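Local coordinates for protein D-hydantoinase (Ralstonia pickettii, PDB 1NFG) that probably catalyses the stereospecific hydrolysis of the cyclic amide bond of D-hydantoin derivatives, using two zinc ions per subunit, at residues G52-H57 with T85-D90; H98-A103 with I133-V138; A116-Y121 with L428-V433; M179-N184 with I235-C240. All coordinates share one frame; numbering follows the deposited sequence.

Interaction 1: G52-H57 with T85-D90; sequences GGIDVH and TTTIVD. With ZN (zinc ion), chain E.
Gly-53 O takes two backbone N-H groups at once: Thr-87 N at 3.2 Å, almost in line with the carbonyl bond, and Thr-86 N at 2.9 Å, on a bent path with 138° at the hydrogen. The double grip belongs to a beta bulge, where the register of these two parallel strands slips by one residue between the pairs Gly-53–Thr-85 and Ile-54–Thr-87. Beyond it, Asp-55 N donates to Thr-87 O and Asp-55 O accepts from Val-89 N, each at 3.1 Å. Asp-55 CB packs 3.9 Å from Ile-88 CG1, while Ile-54 lies alongside Thr-87 on the other face. Val-56 and Val-89 run side by side, Val-56 CG1 4.0 Å from Val-89 CG2.

The first torsion of Asp-55 (chi1 -166°) sets CG opposite the backbone N and swings the carboxylate along the strand toward His-57 N, which meets OD1 at 3.0 Å on its anti side, 29° out of the carboxylate plane, in an Asx turn. OD2 is hydrogen-bonded to Ser-312 OG and receives a hydrogen from a water, which in turn accepts one from Thr-85 OG1. The turn probably steadies the backbone at the residue whose side chain goes to the metal: NE2 of His-57 binds zinc at 2.4 Å, and Glu-260 OE2 is hydrogen-bonded to ND1. With His-59 it forms the His-X-His metal motif that ends the first strand of the amidohydrolase TIM barrel.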
loop_
_atom_site.group_PDB
_atom_site.type_symbol
_atom_site.label_atom_id
_atom_site.label_comp_id
_atom_site.label_asym_id
_atom_site.label_seq_id
_atom_site.Cartn_x
_atom_site.Cartn_y
_atom_site.Cartn_z
ATOM N N GLY A 52 -35.327 -8.760 -13.544
ATOM C CA GLY A 52 -35.751 -7.462 -13.037
ATOM C C GLY A 52 -34.727 -6.807 -12.119
ATOM O O GLY A 52 -34.080 -7.480 -11.313
ATOM N N GLY A 53 -34.580 -5.490 -12.238
ATOM C CA GLY A 53 -33.633 -4.775 -11.401
ATOM C C GLY A 53 -33.912 -4.941 -9.914
ATOM O O GLY A 53 -35.059 -5.095 -9.498
ATOM N N ILE A 54 -32.858 -4.910 -9.107
ATOM C CA ILE A 54 -32.997 -5.055 -7.663
ATOM C C ILE A 54 -32.190 -3.975 -6.953
ATOM O O ILE A 54 -30.965 -4.044 -6.902
ATOM C CB ILE A 54 -32.509 -6.433 -7.204
ATOM C CG1 ILE A 54 -33.393 -7.520 -7.828
ATOM C CG2 ILE A 54 -32.532 -6.511 -5.687
ATOM C CD1 ILE A 54 -32.978 -8.926 -7.474
ATOM N N ASP A 55 -32.885 -2.983 -6.401
ATOM C CA ASP A 55 -32.233 -1.869 -5.721
ATOM C C ASP A 55 -32.231 -2.043 -4.201
ATOM O O ASP A 55 -33.224 -1.756 -3.536
ATOM C CB ASP A 55 -32.940 -0.570 -6.094
ATOM C CG ASP A 55 -32.142 0.643 -5.722
ATOM O OD1 ASP A 55 -31.278 0.527 -4.822
ATOM O OD2 ASP A 55 -32.384 1.710 -6.321
ATOM N N VAL A 56 -31.109 -2.498 -3.651
ATOM C CA VAL A 56 -31.013 -2.727 -2.216
ATOM C C VAL A 56 -30.680 -1.497 -1.371
ATOM O O VAL A 56 -30.294 -1.629 -0.211
ATOM C CB VAL A 56 -29.981 -3.843 -1.904
ATOM C CG1 VAL A 56 -30.340 -5.098 -2.687
ATOM C CG2 VAL A 56 -28.563 -3.376 -2.238
ATOM N N HIS A 57 -30.834 -0.303 -1.932
ATOM C CA HIS A 57 -30.542 0.900 -1.160
ATOM C C HIS A 57 -31.501 2.036 -1.491
ATOM O O HIS A 57 -31.168 2.929 -2.275
ATOM C CB HIS A 57 -29.097 1.349 -1.404
ATOM C CG HIS A 57 -28.616 2.407 -0.454
ATOM N ND1 HIS A 57 -27.286 2.550 -0.116
ATOM C CD2 HIS A 57 -29.281 3.367 0.231
ATOM C CE1 HIS A 57 -27.156 3.550 0.738
ATOM N NE2 HIS A 57 -28.351 4.061 0.966
ATOM N N THR A 85 -36.861 -1.767 -12.436
ATOM C CA THR A 85 -36.545 -2.373 -11.142
ATOM C C THR A 85 -37.800 -2.978 -10.528
ATOM O O THR A 85 -38.787 -2.277 -10.299
ATOM C CB THR A 85 -35.930 -1.331 -10.182
ATOM O OG1 THR A 85 -34.648 -0.927 -10.684
ATOM C CG2 THR A 85 -35.757 -1.913 -8.786
ATOM N N THR A 86 -37.747 -4.280 -10.260
ATOM C CA THR A 86 -38.885 -5.009 -9.713
ATOM C C THR A 86 -38.833 -5.366 -8.226
ATOM O O THR A 86 -39.842 -5.771 -7.648
ATOM C CB THR A 86 -39.122 -6.303 -10.509
ATOM O OG1 THR A 86 -37.923 -7.092 -10.512
ATOM C CG2 THR A 86 -39.524 -5.971 -11.940
ATOM N N THR A 87 -37.661 -5.259 -7.613
ATOM C CA THR A 87 -37.535 -5.537 -6.188
ATOM C C THR A 87 -36.748 -4.405 -5.563
ATOM O O THR A 87 -35.882 -3.797 -6.192
ATOM C CB THR A 87 -36.832 -6.872 -5.895
ATOM O OG1 THR A 87 -37.660 -7.951 -6.341
ATOM C CG2 THR A 87 -36.599 -7.037 -4.398
ATOM N N ILE A 88 -37.057 -4.119 -4.312
ATOM C CA ILE A 88 -36.400 -3.037 -3.621
ATOM C C ILE A 88 -36.244 -3.432 -2.169
ATOM O O ILE A 88 -37.022 -4.228 -1.654
ATOM C CB ILE A 88 -37.251 -1.758 -3.783
ATOM C CG1 ILE A 88 -36.390 -0.663 -4.385
ATOM C CG2 ILE A 88 -37.875 -1.327 -2.456
ATOM C CD1 ILE A 88 -37.190 0.429 -5.033
ATOM N N VAL A 89 -35.206 -2.931 -1.520
ATOM C CA VAL A 89 -35.023 -3.229 -0.110
ATOM C C VAL A 89 -34.862 -1.860 0.518
ATOM O O VAL A 89 -33.808 -1.241 0.425
ATOM C CB VAL A 89 -33.790 -4.113 0.142
ATOM C CG1 VAL A 89 -33.794 -4.606 1.577
ATOM C CG2 VAL A 89 -33.814 -5.308 -0.800
ATOM N N ASP A 90 -35.946 -1.376 1.113
ATOM C CA ASP A 90 -35.975 -0.060 1.730
ATOM C C ASP A 90 -35.402 -0.119 3.137
ATOM O O ASP A 90 -35.378 -1.180 3.777
ATOM C CB ASP A 90 -37.415 0.449 1.782
ATOM C CG ASP A 90 -37.503 1.961 1.852
ATOM O OD1 ASP A 90 -37.142 2.636 0.868
ATOM O OD2 ASP A 90 -37.940 2.478 2.896
HETATM ZN ZN ZN E . -28.725 5.949 2.368
HETATM O O HOH W 1 -33.402 1.386 -8.864
#

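Interaction 2: H98-A103 with I133-V138; sequences HSLAEA and IEELEV
Glu-135 reaches from the helix of 130-135 to the N-terminus of helix 100-111, on the outside of the TIM barrel, and lays its carboxylate across the first N-H groups there. At its base, CB sits 3.7 Å from Leu-100 CD1. CG is set opposite the carbonyl carbon (chi1 -77°), and chi2 of -172° carries CD straight out toward the helix end, across the side chain of Leu-100. CD comes within 3.6 Å of Leu-100 CB. OE2 accepts Leu-100 N at 2.7 Å in a practically straight bond of 176°, and OE1 accepts Ala-101 N at 2.9 Å. Both are met on their syn sides, somewhat out of the carboxylate plane. A negative group here would be expected to interact favourably with the helix dipole.

Beside the carboxylate the leucines meet, Leu-100 CD1 lying 3.8 Å from Leu-136 CD2, while Leu-136 also packs on Phe-147 and on Lys-170 of helix 161-174.

The next N-H of the helix is served from within: Ser-99 is the N-cap, and its OG, turned between backbone N and carbonyl carbon, accepts from Glu-102 N at 2.9 Å.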
loop_
_atom_site.group_PDB
_atom_site.type_symbol
_atom_site.label_atom_id
_atom_site.label_comp_id
_atom_site.label_asym_id
_atom_site.label_seq_id
_atom_site.Cartn_x
_atom_site.Cartn_y
_atom_site.Cartn_z
ATOM N N HIS A 98 -38.462 4.382 20.471
ATOM C CA HIS A 98 -39.396 3.329 20.089
ATOM C C HIS A 98 -38.665 2.030 19.721
ATOM O O HIS A 98 -37.446 2.026 19.529
ATOM C CB HIS A 98 -40.281 3.827 18.940
ATOM C CG HIS A 98 -41.210 4.938 19.335
ATOM N ND1 HIS A 98 -42.342 4.728 20.096
ATOM C CD2 HIS A 98 -41.149 6.274 19.113
ATOM C CE1 HIS A 98 -42.936 5.888 20.323
ATOM N NE2 HIS A 98 -42.233 6.843 19.739
ATOM N N SER A 99 -39.409 0.929 19.643
ATOM C CA SER A 99 -38.829 -0.376 19.327
ATOM C C SER A 99 -38.616 -0.604 17.834
ATOM O O SER A 99 -39.060 0.189 16.992
ATOM C CB SER A 99 -39.729 -1.488 19.853
ATOM O OG SER A 99 -40.965 -1.489 19.158
ATOM N N LEU A 100 -37.933 -1.699 17.510
ATOM C CA LEU A 100 -37.694 -2.029 16.113
ATOM C C LEU A 100 -39.024 -2.520 15.546
ATOM O O LEU A 100 -39.434 -2.118 14.450
ATOM C CB LEU A 100 -36.599 -3.103 15.983
ATOM C CG LEU A 100 -35.229 -2.642 16.501
ATOM C CD1 LEU A 100 -34.184 -3.695 16.216
ATOM C CD2 LEU A 100 -34.850 -1.324 15.844
ATOM N N ALA A 101 -39.701 -3.373 16.311
ATOM C CA ALA A 101 -40.999 -3.886 15.900
ATOM C C ALA A 101 -41.919 -2.708 15.561
ATOM O O ALA A 101 -42.548 -2.701 14.495
ATOM C CB ALA A 101 -41.596 -4.718 17.007
ATOM N N GLU A 102 -41.988 -1.712 16.454
ATOM C CA GLU A 102 -42.831 -0.535 16.222
ATOM C C GLU A 102 -42.486 0.034 14.839
ATOM O O GLU A 102 -43.366 0.481 14.100
ATOM C CB GLU A 102 -42.612 0.564 17.304
ATOM C CG GLU A 102 -43.287 0.372 18.713
ATOM C CD GLU A 102 -43.426 1.702 19.516
ATOM O OE1 GLU A 102 -43.956 2.673 18.935
ATOM O OE2 GLU A 102 -43.026 1.795 20.712
ATOM N N ALA A 103 -41.198 -0.007 14.493
ATOM C CA ALA A 103 -40.703 0.513 13.212
ATOM C C ALA A 103 -41.146 -0.338 12.024
ATOM O O ALA A 103 -41.597 0.188 11.002
ATOM C CB ALA A 103 -39.177 0.612 13.243
ATOM N N ILE A 133 -31.443 -3.634 21.027
ATOM C CA ILE A 133 -30.391 -4.507 20.553
ATOM C C ILE A 133 -30.793 -5.965 20.694
ATOM O O ILE A 133 -30.442 -6.804 19.868
ATOM C CB ILE A 133 -29.082 -4.215 21.305
ATOM C CG1 ILE A 133 -28.442 -2.968 20.688
ATOM C CG2 ILE A 133 -28.145 -5.418 21.260
ATOM C CD1 ILE A 133 -27.165 -2.541 21.347
ATOM N N GLU A 134 -31.558 -6.265 21.730
ATOM C CA GLU A 134 -31.996 -7.631 21.947
ATOM C C GLU A 134 -33.025 -8.031 20.878
ATOM O O GLU A 134 -33.237 -9.218 20.625
ATOM C CB GLU A 134 -32.572 -7.761 23.358
ATOM C CG GLU A 134 -32.134 -9.020 24.094
ATOM C CD GLU A 134 -30.632 -9.279 24.000
ATOM O OE1 GLU A 134 -29.837 -8.331 24.187
ATOM O OE2 GLU A 134 -30.246 -10.442 23.744
ATOM N N GLU A 135 -33.646 -7.037 20.243
ATOM C CA GLU A 135 -34.631 -7.302 19.196
ATOM C C GLU A 135 -33.961 -7.862 17.939
ATOM O O GLU A 135 -34.603 -8.526 17.122
ATOM C CB GLU A 135 -35.395 -6.028 18.807
ATOM C CG GLU A 135 -36.470 -5.573 19.772
ATOM C CD GLU A 135 -37.300 -4.422 19.213
ATOM O OE1 GLU A 135 -38.238 -4.669 18.415
ATOM O OE2 GLU A 135 -37.004 -3.260 19.566
ATOM N N LEU A 136 -32.673 -7.579 17.776
ATOM C CA LEU A 136 -31.941 -8.066 16.616
ATOM C C LEU A 136 -31.912 -9.591 16.629
ATOM O O LEU A 136 -31.540 -10.225 15.646
ATOM C CB LEU A 136 -30.519 -7.505 16.619
ATOM C CG LEU A 136 -30.421 -5.978 16.542
ATOM C CD1 LEU A 136 -28.965 -5.578 16.689
ATOM C CD2 LEU A 136 -31.001 -5.458 15.227
ATOM N N GLU A 137 -32.312 -10.176 17.750
ATOM C CA GLU A 137 -32.353 -11.628 17.880
ATOM C C GLU A 137 -33.678 -12.122 17.321
ATOM O O GLU A 137 -33.874 -13.319 17.136
ATOM C CB GLU A 137 -32.232 -12.034 19.353
ATOM C CG GLU A 137 -30.892 -11.689 19.977
ATOM C CD GLU A 137 -29.990 -12.896 20.138
ATOM O OE1 GLU A 137 -30.115 -13.850 19.340
ATOM O OE2 GLU A 137 -29.141 -12.892 21.057
ATOM N N VAL A 138 -34.575 -11.183 17.036
ATOM C CA VAL A 138 -35.903 -11.512 16.531
ATOM C C VAL A 138 -36.164 -11.161 15.068
ATOM O O VAL A 138 -36.621 -12.004 14.304
ATOM C CB VAL A 138 -36.990 -10.827 17.397
ATOM C CG1 VAL A 138 -38.372 -11.097 16.823
ATOM C CG2 VAL A 138 -36.897 -11.326 18.831
#

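Interaction 3: A116-Y121 with L428-V433; sequences AIDYGY and LLRGKV
The guanidinium of Arg-430 and the carboxylate of Asp-118 meet edge against edge, their planes only 17° apart. This side-on, two-pronged salt bridge ties barrel strand 118-124 to the type I' turn, Leu-429 to Lys-432, of a hairpin in the beta-rich domain that flanks the barrel in hydantoinases. NH2 gives one hydrogen to OD1 of Asp-118 at 2.8 Å, almost dead straight at 177°, and NE gives to OD2 at 2.9 Å. Each oxygen uses its syn lone pair, and both partners stay close to the guanidinium plane. A bend at chi3 of Arg-430 (-62°) swings the group round so that its NE side faces the acid.

Two bonds fix the mutual rotation of the flat groups, and each has further anchors. Lys-379 makes a second salt bridge to Asp-118 OD2, Lys-448 N reaches OD1, and Arg-430 NH2 also bonds to Asp-446 O. This buried carboxylate is therefore well supplied with donors, which should favour its charged form.

Leu-429, just before the arginine, packs against the same segment: CD1 rests 3.6 Å from Asp-118 OD1, and CD2 packs on the backbone of Ala-116 and Ile-117, 3.6 Å from Ile-117 CA.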
loop_
_atom_site.group_PDB
_atom_site.type_symbol
_atom_site.label_atom_id
_atom_site.label_comp_id
_atom_site.label_asym_id
_atom_site.label_seq_id
_atom_site.Cartn_x
_atom_site.Cartn_y
_atom_site.Cartn_z
ATOM N N ALA A 116 -45.925 -0.851 -5.885
ATOM C CA ALA A 116 -46.122 -1.335 -7.246
ATOM C C ALA A 116 -45.265 -2.578 -7.491
ATOM O O ALA A 116 -45.613 -3.419 -8.322
ATOM C CB ALA A 116 -45.759 -0.251 -8.248
ATOM N N ILE A 117 -44.155 -2.690 -6.757
ATOM C CA ILE A 117 -43.227 -3.815 -6.898
ATOM C C ILE A 117 -42.920 -4.440 -5.541
ATOM O O ILE A 117 -43.262 -3.880 -4.501
ATOM C CB ILE A 117 -41.890 -3.363 -7.530
ATOM C CG1 ILE A 117 -41.150 -2.440 -6.549
ATOM C CG2 ILE A 117 -42.154 -2.646 -8.855
ATOM C CD1 ILE A 117 -39.829 -1.872 -7.049
ATOM N N ASP A 118 -42.264 -5.598 -5.565
ATOM C CA ASP A 118 -41.907 -6.316 -4.346
ATOM C C ASP A 118 -40.863 -5.558 -3.530
ATOM O O ASP A 118 -40.107 -4.746 -4.071
ATOM C CB ASP A 118 -41.429 -7.729 -4.701
ATOM C CG ASP A 118 -42.584 -8.645 -5.115
ATOM O OD1 ASP A 118 -43.676 -8.113 -5.408
ATOM O OD2 ASP A 118 -42.410 -9.884 -5.149
ATOM N N TYR A 119 -40.829 -5.818 -2.225
ATOM C CA TYR A 119 -39.908 -5.111 -1.341
ATOM C C TYR A 119 -39.536 -5.884 -0.081
ATOM O O TYR A 119 -40.306 -6.714 0.407
ATOM C CB TYR A 119 -40.536 -3.778 -0.933
ATOM C CG TYR A 119 -41.861 -3.953 -0.223
ATOM C CD1 TYR A 119 -41.913 -4.272 1.134
ATOM C CD2 TYR A 119 -43.063 -3.898 -0.933
ATOM C CE1 TYR A 119 -43.130 -4.543 1.768
ATOM C CE2 TYR A 119 -44.285 -4.168 -0.310
ATOM C CZ TYR A 119 -44.309 -4.492 1.037
ATOM O OH TYR A 119 -45.510 -4.784 1.643
ATOM N N GLY A 120 -38.340 -5.595 0.427
ATOM C CA GLY A 120 -37.841 -6.214 1.645
ATOM C C GLY A 120 -37.415 -5.062 2.538
ATOM O O GLY A 120 -37.509 -3.906 2.111
ATOM N N TYR A 121 -36.960 -5.336 3.759
ATOM C CA TYR A 121 -36.538 -4.247 4.646
ATOM C C TYR A 121 -35.157 -4.431 5.242
ATOM O O TYR A 121 -34.729 -5.549 5.519
ATOM C CB TYR A 121 -37.464 -4.078 5.864
ATOM C CG TYR A 121 -38.941 -3.835 5.635
ATOM C CD1 TYR A 121 -39.402 -3.057 4.572
ATOM C CD2 TYR A 121 -39.880 -4.347 6.537
ATOM C CE1 TYR A 121 -40.767 -2.799 4.413
ATOM C CE2 TYR A 121 -41.242 -4.094 6.391
ATOM C CZ TYR A 121 -41.681 -3.325 5.330
ATOM O OH TYR A 121 -43.032 -3.104 5.177
ATOM N N LEU A 428 -42.358 -6.984 -16.080
ATOM C CA LEU A 428 -43.218 -7.995 -15.481
ATOM C C LEU A 428 -42.799 -8.267 -14.041
ATOM O O LEU A 428 -41.612 -8.405 -13.743
ATOM C CB LEU A 428 -43.166 -9.309 -16.266
ATOM C CG LEU A 428 -43.881 -9.374 -17.617
ATOM C CD1 LEU A 428 -43.131 -8.549 -18.643
ATOM C CD2 LEU A 428 -43.971 -10.824 -18.073
ATOM N N LEU A 429 -43.787 -8.340 -13.156
ATOM C CA LEU A 429 -43.558 -8.611 -11.745
ATOM C C LEU A 429 -44.233 -9.932 -11.453
ATOM O O LEU A 429 -45.454 -10.021 -11.475
ATOM C CB LEU A 429 -44.173 -7.503 -10.882
ATOM C CG LEU A 429 -44.143 -7.709 -9.364
ATOM C CD1 LEU A 429 -42.714 -7.901 -8.880
ATOM C CD2 LEU A 429 -44.774 -6.508 -8.680
ATOM N N ARG A 430 -43.449 -10.964 -11.185
ATOM C CA ARG A 430 -44.026 -12.270 -10.915
ATOM C C ARG A 430 -45.103 -12.637 -11.933
ATOM O O ARG A 430 -46.206 -13.048 -11.571
ATOM C CB ARG A 430 -44.599 -12.320 -9.496
ATOM C CG ARG A 430 -43.590 -12.812 -8.472
ATOM C CD ARG A 430 -44.099 -12.770 -7.044
ATOM N NE ARG A 430 -44.408 -11.413 -6.608
ATOM C CZ ARG A 430 -45.628 -10.885 -6.618
ATOM N NH1 ARG A 430 -46.658 -11.606 -7.042
ATOM N NH2 ARG A 430 -45.823 -9.639 -6.201
ATOM N N GLY A 431 -44.780 -12.468 -13.211
ATOM C CA GLY A 431 -45.716 -12.826 -14.256
ATOM C C GLY A 431 -46.652 -11.748 -14.754
ATOM O O GLY A 431 -47.070 -11.786 -15.912
ATOM N N LYS A 432 -46.995 -10.786 -13.907
ATOM C CA LYS A 432 -47.903 -9.733 -14.341
ATOM C C LYS A 432 -47.178 -8.600 -15.049
ATOM O O LYS A 432 -46.119 -8.155 -14.608
ATOM C CB LYS A 432 -48.680 -9.169 -13.150
ATOM C CG LYS A 432 -49.574 -7.991 -13.514
ATOM C CD LYS A 432 -50.425 -7.526 -12.342
ATOM C CE LYS A 432 -51.280 -6.332 -12.742
ATOM N NZ LYS A 432 -52.178 -5.896 -11.644
ATOM N N VAL A 433 -47.747 -8.143 -16.158
ATOM C CA VAL A 433 -47.163 -7.038 -16.900
ATOM C C VAL A 433 -47.563 -5.781 -16.138
ATOM O O VAL A 433 -48.754 -5.474 -16.043
ATOM C CB VAL A 433 -47.730 -6.962 -18.337
ATOM C CG1 VAL A 433 -47.333 -5.654 -18.991
ATOM C CG2 VAL A 433 -47.233 -8.136 -19.153
#

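Interaction 4: M179-N184 with I235-C240; sequences MVHAEN and IVHVTC. With ZN (zinc ion), chain F.
The second zinc ion of the binuclear centre is held here by two histidines, one from each segment. His-181 binds it through ND1 at 2.4 Å and His-237 through NE2 at a longer 2.6 Å. A water in the plane of the His-181 ring stands 2.2 Å from the zinc, and the carbamate of Lys-148 is a further ligand, shared with the other zinc ion.

The rings form an offset edge-to-face pair, planes at 88°, with the edge of His-237 toward the face of His-181. Their metal-binding nitrogens, His-181 ND1 and His-237 NE2, approach to 3.1 Å without a hydrogen to share, both being directed at the ion. With CG anti to the backbone N in His-181 (chi1 171°) but between N and carbonyl carbon in His-237 (chi1 52°), rings from adjacent strands reach one ion nearly at right angles. Both histidines lie at the C-terminal ends of neighbouring parallel strands, 178-180 and 233-235, where TIM barrels carry their active sites.

Between the two segments, Val-236 N makes a weak bond of 3.3 Å to Val-180 O; Val-180 is also backbone-bonded to Tyr-234. Beside it Val-180 and Ile-235 point the same way, CG1 of the valine 4.0 Å from CD1 of the isoleucine. Val-236 turns toward the first strand, with CG2 3.8 Å from His-181 CA; the same methyl sits over the centre of one face of the His-237 ring. Away from the metal, His-181 NE2 donates to Glu-183 OE1, whose modelled position is less certain and which also pairs with Arg-210.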
loop_
_atom_site.group_PDB
_atom_site.type_symbol
_atom_site.label_atom_id
_atom_site.label_comp_id
_atom_site.label_asym_id
_atom_site.label_seq_id
_atom_site.Cartn_x
_atom_site.Cartn_y
_atom_site.Cartn_z
ATOM N N MET A 179 -24.727 -3.295 7.926
ATOM C CA MET A 179 -24.472 -2.320 6.882
ATOM C C MET A 179 -24.105 -1.028 7.600
ATOM O O MET A 179 -24.606 -0.767 8.697
ATOM C CB MET A 179 -25.727 -2.099 6.053
ATOM C CG MET A 179 -26.276 -3.364 5.432
ATOM S SD MET A 179 -27.751 -3.009 4.482
ATOM C CE MET A 179 -28.928 -3.427 5.659
ATOM N N VAL A 180 -23.243 -0.214 7.001
ATOM C CA VAL A 180 -22.853 1.016 7.666
ATOM C C VAL A 180 -22.563 2.205 6.764
ATOM O O VAL A 180 -21.948 2.070 5.709
ATOM C CB VAL A 180 -21.617 0.779 8.580
ATOM C CG1 VAL A 180 -20.515 0.125 7.802
ATOM C CG2 VAL A 180 -21.125 2.090 9.145
ATOM N N HIS A 181 -23.040 3.368 7.198
ATOM C CA HIS A 181 -22.810 4.635 6.515
ATOM C C HIS A 181 -21.503 5.086 7.170
ATOM O O HIS A 181 -21.496 5.480 8.336
ATOM C CB HIS A 181 -23.940 5.604 6.849
ATOM C CG HIS A 181 -23.700 7.003 6.382
ATOM N ND1 HIS A 181 -24.409 7.571 5.348
ATOM C CD2 HIS A 181 -22.844 7.956 6.820
ATOM C CE1 HIS A 181 -24.005 8.817 5.170
ATOM N NE2 HIS A 181 -23.055 9.076 6.052
ATOM N N ALA A 182 -20.398 5.015 6.433
ATOM C CA ALA A 182 -19.101 5.358 7.004
ATOM C C ALA A 182 -18.524 6.743 6.735
ATOM O O ALA A 182 -17.907 7.001 5.705
ATOM C CB ALA A 182 -18.075 4.287 6.617
ATOM N N GLU A 183 -18.728 7.630 7.694
ATOM C CA GLU A 183 -18.193 8.981 7.641
ATOM C C GLU A 183 -17.915 9.328 9.084
ATOM O O GLU A 183 -18.647 8.889 9.972
ATOM C CB GLU A 183 -19.211 9.966 7.099
ATOM C CG GLU A 183 -19.167 10.174 5.622
ATOM C CD GLU A 183 -20.156 11.225 5.213
ATOM O OE1 GLU A 183 -21.309 11.109 5.662
ATOM O OE2 GLU A 183 -19.800 12.156 4.461
ATOM N N ASN A 184 -16.850 10.081 9.332
ATOM C CA ASN A 184 -16.559 10.480 10.694
ATOM C C ASN A 184 -17.376 11.744 10.925
ATOM O O ASN A 184 -17.000 12.842 10.487
ATOM C CB ASN A 184 -15.076 10.754 10.890
ATOM C CG ASN A 184 -14.754 11.139 12.316
ATOM O OD1 ASN A 184 -15.222 12.173 12.806
ATOM N ND2 ASN A 184 -13.966 10.306 13.000
ATOM N N ILE A 235 -20.274 -2.079 3.414
ATOM C CA ILE A 235 -20.129 -0.637 3.386
ATOM C C ILE A 235 -20.981 -0.055 2.272
ATOM O O ILE A 235 -20.742 -0.319 1.091
ATOM C CB ILE A 235 -18.636 -0.203 3.201
ATOM C CG1 ILE A 235 -17.881 -0.272 4.531
ATOM C CG2 ILE A 235 -18.564 1.256 2.745
ATOM C CD1 ILE A 235 -17.933 -1.586 5.227
ATOM N N VAL A 236 -21.983 0.732 2.653
ATOM C CA VAL A 236 -22.859 1.353 1.670
ATOM C C VAL A 236 -22.161 2.546 1.033
ATOM O O VAL A 236 -21.251 3.133 1.613
ATOM C CB VAL A 236 -24.207 1.824 2.301
ATOM C CG1 VAL A 236 -24.891 0.660 2.991
ATOM C CG2 VAL A 236 -23.970 2.971 3.280
ATOM N N HIS A 237 -22.609 2.892 -0.166
ATOM C CA HIS A 237 -22.062 3.987 -0.952
ATOM C C HIS A 237 -20.576 4.337 -0.800
ATOM O O HIS A 237 -20.229 5.357 -0.208
ATOM C CB HIS A 237 -22.908 5.258 -0.764
ATOM C CG HIS A 237 -23.142 5.641 0.668
ATOM N ND1 HIS A 237 -22.148 5.615 1.623
ATOM C CD2 HIS A 237 -24.254 6.095 1.296
ATOM C CE1 HIS A 237 -22.638 6.035 2.777
ATOM N NE2 HIS A 237 -23.912 6.332 2.604
ATOM N N VAL A 238 -19.701 3.477 -1.322
ATOM C CA VAL A 238 -18.266 3.758 -1.322
ATOM C C VAL A 238 -18.197 4.741 -2.481
ATOM O O VAL A 238 -18.607 4.415 -3.594
ATOM C CB VAL A 238 -17.433 2.524 -1.670
ATOM C CG1 VAL A 238 -15.991 2.937 -1.913
ATOM C CG2 VAL A 238 -17.511 1.509 -0.533
ATOM N N THR A 239 -17.669 5.931 -2.233
ATOM C CA THR A 239 -17.666 6.965 -3.257
ATOM C C THR A 239 -16.348 7.485 -3.831
ATOM O O THR A 239 -16.361 8.237 -4.805
ATOM C CB THR A 239 -18.416 8.180 -2.721
ATOM O OG1 THR A 239 -17.574 8.877 -1.789
ATOM C CG2 THR A 239 -19.674 7.731 -1.984
ATOM N N CYS A 240 -15.217 7.112 -3.249
ATOM C CA CYS A 240 -13.959 7.645 -3.748
ATOM C C CYS A 240 -12.797 6.685 -3.619
ATOM O O CYS A 240 -12.892 5.651 -2.952
ATOM C CB CYS A 240 -13.626 8.936 -3.003
ATOM S SG CYS A 240 -13.467 8.688 -1.210
HETATM ZN ZN ZN F . -26.118 7.095 3.752
HETATM O O HOH W 2 -26.928 8.708 2.521
#

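Overall arrangement
From the N-terminus, interaction 1 closes first, pairing strands 48-58 and 85-93 across a loop containing helix 73-82. Helix 100-111 then opens interaction 2, but strand 118-124 opens interaction 3 before 133-138 returns to close interaction 2, so these two cross. Interaction 3 closes only some 300 residues later, at the hairpin of 428-433, and interaction 4 is nested inside that long loop. Interactions 1 and 3 lie on neighbouring barrel strands, where Ile-88 is probably hydrogen-bonded through its backbone to Asp-118 and Gly-120. Interactions 1 and 4 meet at the metal centre, where His-57 packs on Val-236 and His-237. Interaction 2 stands apart, its centre about 24 Å from those of interactions 1 and 4.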